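Local atomic coordinates of ribulose bisphosphate carboxylase (Hyperthermus butylicus DSM 5456, PDB entry 6HUN), a protein that probably adds carbon dioxide and water to ribulose 1,5-bisphosphate, giving two molecules of 3-phosphoglycerate, as a form III Rubisco built of large subunits alone. Residues P36-V41 and D139-P144. Numbering follows the deposited sequence.
Sequences PGKDEV and DVYFPP
The phenol of Y141 lies against the backbone carbonyls of K38 and E40 and is tied to the first by a hydrogen bond. Its hydroxyl donates from OH to O of K38 at 2.6 Å, in the carbonyl plane and on a lone pair (C=O...O angle 144°). E40 O also lies in the plane of the ring, at its edge 3.2 Å from Y141 CE2; buried by the contact, this carbonyl has no hydrogen-bonding partner. With CG of Y141 anti to the backbone N, chi1 157° carries the ring out to the loop before strand 41-49, where OH meets K38 O.

The K38 side chain crosses that of Y141 at about a right angle. Bends at chi2 and chi3 carry its ammonium to an off-centre cation-pi position, NZ lying 3.8 Å from the centroid of the Y141 ring and 32° off the ring normal, and OE2 of E367 makes a long, weak ion pair with the same NZ.

The contact lies in the N-terminal domain of the Rubisco large chain, where strands 41-49 and 132-141 run antiparallel in a mixed sheet: the loop entering the first meets the end of the second. Backbone bonds of Y141 with I42 and of D139 with V44 continue this pairing, and beside them CA of V41 makes a CH...O contact with O of Y141 (3.4 Å).

The remaining contacts are apolar. V41 divides its methyls: CG1 presses tightly on V140 CG1 at 3.5 Å, whereas CG2 meets P143 CD at 3.6 Å. P143, the N-cap residue before helix 144-147, lays its ring along the backbone of K38 and D39, its CB 3.4 Å from K38 O.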
loop_
_atom_site.group_PDB
_atom_site.type_symbol
_atom_site.label_atom_id
_atom_site.label_comp_id
_atom_site.label_asym_id
_atom_site.label_seq_id
_atom_site.Cartn_x
_atom_site.Cartn_y
_atom_site.Cartn_z
ATOM N N PRO A 36 8.891 4.705 29.041
ATOM C CA PRO A 36 9.198 3.428 28.392
ATOM C C PRO A 36 10.687 3.114 28.516
ATOM O O PRO A 36 11.537 4.006 28.476
ATOM C CB PRO A 36 8.788 3.664 26.926
ATOM C CG PRO A 36 8.953 5.157 26.737
ATOM C CD PRO A 36 8.568 5.774 28.090
ATOM N N GLY A 37 11.006 1.830 28.665
ATOM C CA GLY A 37 12.393 1.404 28.604
ATOM C C GLY A 37 12.934 1.515 27.185
ATOM O O GLY A 37 12.325 2.111 26.300
ATOM N N LYS A 38 14.115 0.929 26.969
ATOM C CA LYS A 38 14.632 0.831 25.604
ATOM C C LYS A 38 14.045 -0.362 24.852
ATOM O O LYS A 38 14.374 -0.541 23.670
ATOM C CB LYS A 38 16.180 0.740 25.603
ATOM C CG LYS A 38 16.961 2.088 25.588
ATOM C CD LYS A 38 16.300 3.157 24.695
ATOM C CE LYS A 38 16.914 3.245 23.273
ATOM N NZ LYS A 38 16.129 4.116 22.310
ATOM N N ASP A 39 13.171 -1.158 25.487
ATOM C CA ASP A 39 12.685 -2.427 24.936
ATOM C C ASP A 39 11.236 -2.384 24.442
ATOM O O ASP A 39 10.649 -3.435 24.190
ATOM C CB ASP A 39 12.803 -3.529 25.978
ATOM C CG ASP A 39 12.065 -3.194 27.264
ATOM O OD1 ASP A 39 11.806 -1.983 27.499
ATOM O OD2 ASP A 39 11.763 -4.133 28.051
ATOM N N GLU A 40 10.638 -1.211 24.328
ATOM C CA GLU A 40 9.279 -1.057 23.839
ATOM C C GLU A 40 9.361 -0.414 22.468
ATOM O O GLU A 40 10.289 0.349 22.198
ATOM C CB GLU A 40 8.467 -0.176 24.783
ATOM C CG GLU A 40 8.284 -0.726 26.215
ATOM C CD GLU A 40 6.954 -0.265 26.774
ATOM O OE1 GLU A 40 6.949 0.798 27.445
ATOM O OE2 GLU A 40 5.902 -0.907 26.496
ATOM N N VAL A 41 8.411 -0.739 21.596
ATOM C CA VAL A 41 8.253 0.048 20.367
ATOM C C VAL A 41 7.667 1.399 20.728
ATOM O O VAL A 41 6.727 1.484 21.521
ATOM C CB VAL A 41 7.344 -0.678 19.363
ATOM C CG1 VAL A 41 6.903 0.305 18.164
ATOM C CG2 VAL A 41 7.985 -1.947 18.884
ATOM N N ASP A 139 7.531 8.691 12.897
ATOM C CA ASP A 139 8.655 7.803 13.080
ATOM C C ASP A 139 8.249 6.718 14.067
ATOM O O ASP A 139 7.329 6.894 14.864
ATOM C CB ASP A 139 9.873 8.582 13.640
ATOM C CG ASP A 139 11.195 7.814 13.461
ATOM O OD1 ASP A 139 11.170 6.710 12.842
ATOM O OD2 ASP A 139 12.247 8.373 13.872
ATOM N N VAL A 140 9.018 5.636 14.070
ATOM C CA VAL A 140 8.781 4.527 15.005
ATOM C C VAL A 140 10.144 4.029 15.375
ATOM O O VAL A 140 10.970 3.805 14.484
ATOM C CB VAL A 140 7.936 3.389 14.386
ATOM C CG1 VAL A 140 7.785 2.236 15.395
ATOM C CG2 VAL A 140 6.529 3.902 14.048
ATOM N N TYR A 141 10.362 3.882 16.692
ATOM C CA TYR A 141 11.586 3.329 17.236
ATOM C C TYR A 141 11.355 1.845 17.408
ATOM O O TYR A 141 10.360 1.437 18.041
ATOM C CB TYR A 141 11.895 3.952 18.588
ATOM C CG TYR A 141 12.804 3.042 19.428
ATOM C CD1 TYR A 141 14.151 2.976 19.146
ATOM C CD2 TYR A 141 12.297 2.241 20.436
ATOM C CE1 TYR A 141 15.038 2.158 19.907
ATOM C CE2 TYR A 141 13.180 1.373 21.221
ATOM C CZ TYR A 141 14.536 1.361 20.912
ATOM O OH TYR A 141 15.438 0.572 21.599
ATOM N N PHE A 142 12.261 1.047 16.843
ATOM C CA PHE A 142 12.198 -0.403 16.935
ATOM C C PHE A 142 13.262 -0.872 17.917
ATOM O O PHE A 142 14.444 -0.588 17.686
ATOM C CB PHE A 142 12.413 -1.050 15.577
ATOM C CG PHE A 142 11.324 -0.713 14.605
ATOM C CD1 PHE A 142 10.087 -1.305 14.747
ATOM C CD2 PHE A 142 11.504 0.239 13.657
ATOM C CE1 PHE A 142 9.042 -0.978 13.872
ATOM C CE2 PHE A 142 10.463 0.549 12.747
ATOM C CZ PHE A 142 9.252 -0.050 12.886
ATOM N N PRO A 143 12.909 -1.567 18.998
ATOM C CA PRO A 143 13.973 -2.073 19.942
ATOM C C PRO A 143 14.720 -3.247 19.349
ATOM O O PRO A 143 14.215 -3.931 18.451
ATOM C CB PRO A 143 13.182 -2.496 21.181
ATOM C CG PRO A 143 11.837 -2.849 20.694
ATOM C CD PRO A 143 11.551 -1.917 19.475
ATOM N N PRO A 144 15.938 -3.547 19.864
ATOM C CA PRO A 144 16.765 -4.580 19.239
ATOM C C PRO A 144 16.077 -5.917 19.093
ATOM O O PRO A 144 16.316 -6.612 18.112
ATOM C CB PRO A 144 17.981 -4.685 20.204
ATOM C CG PRO A 144 18.075 -3.362 20.817
ATOM C CD PRO A 144 16.662 -2.789 20.893
#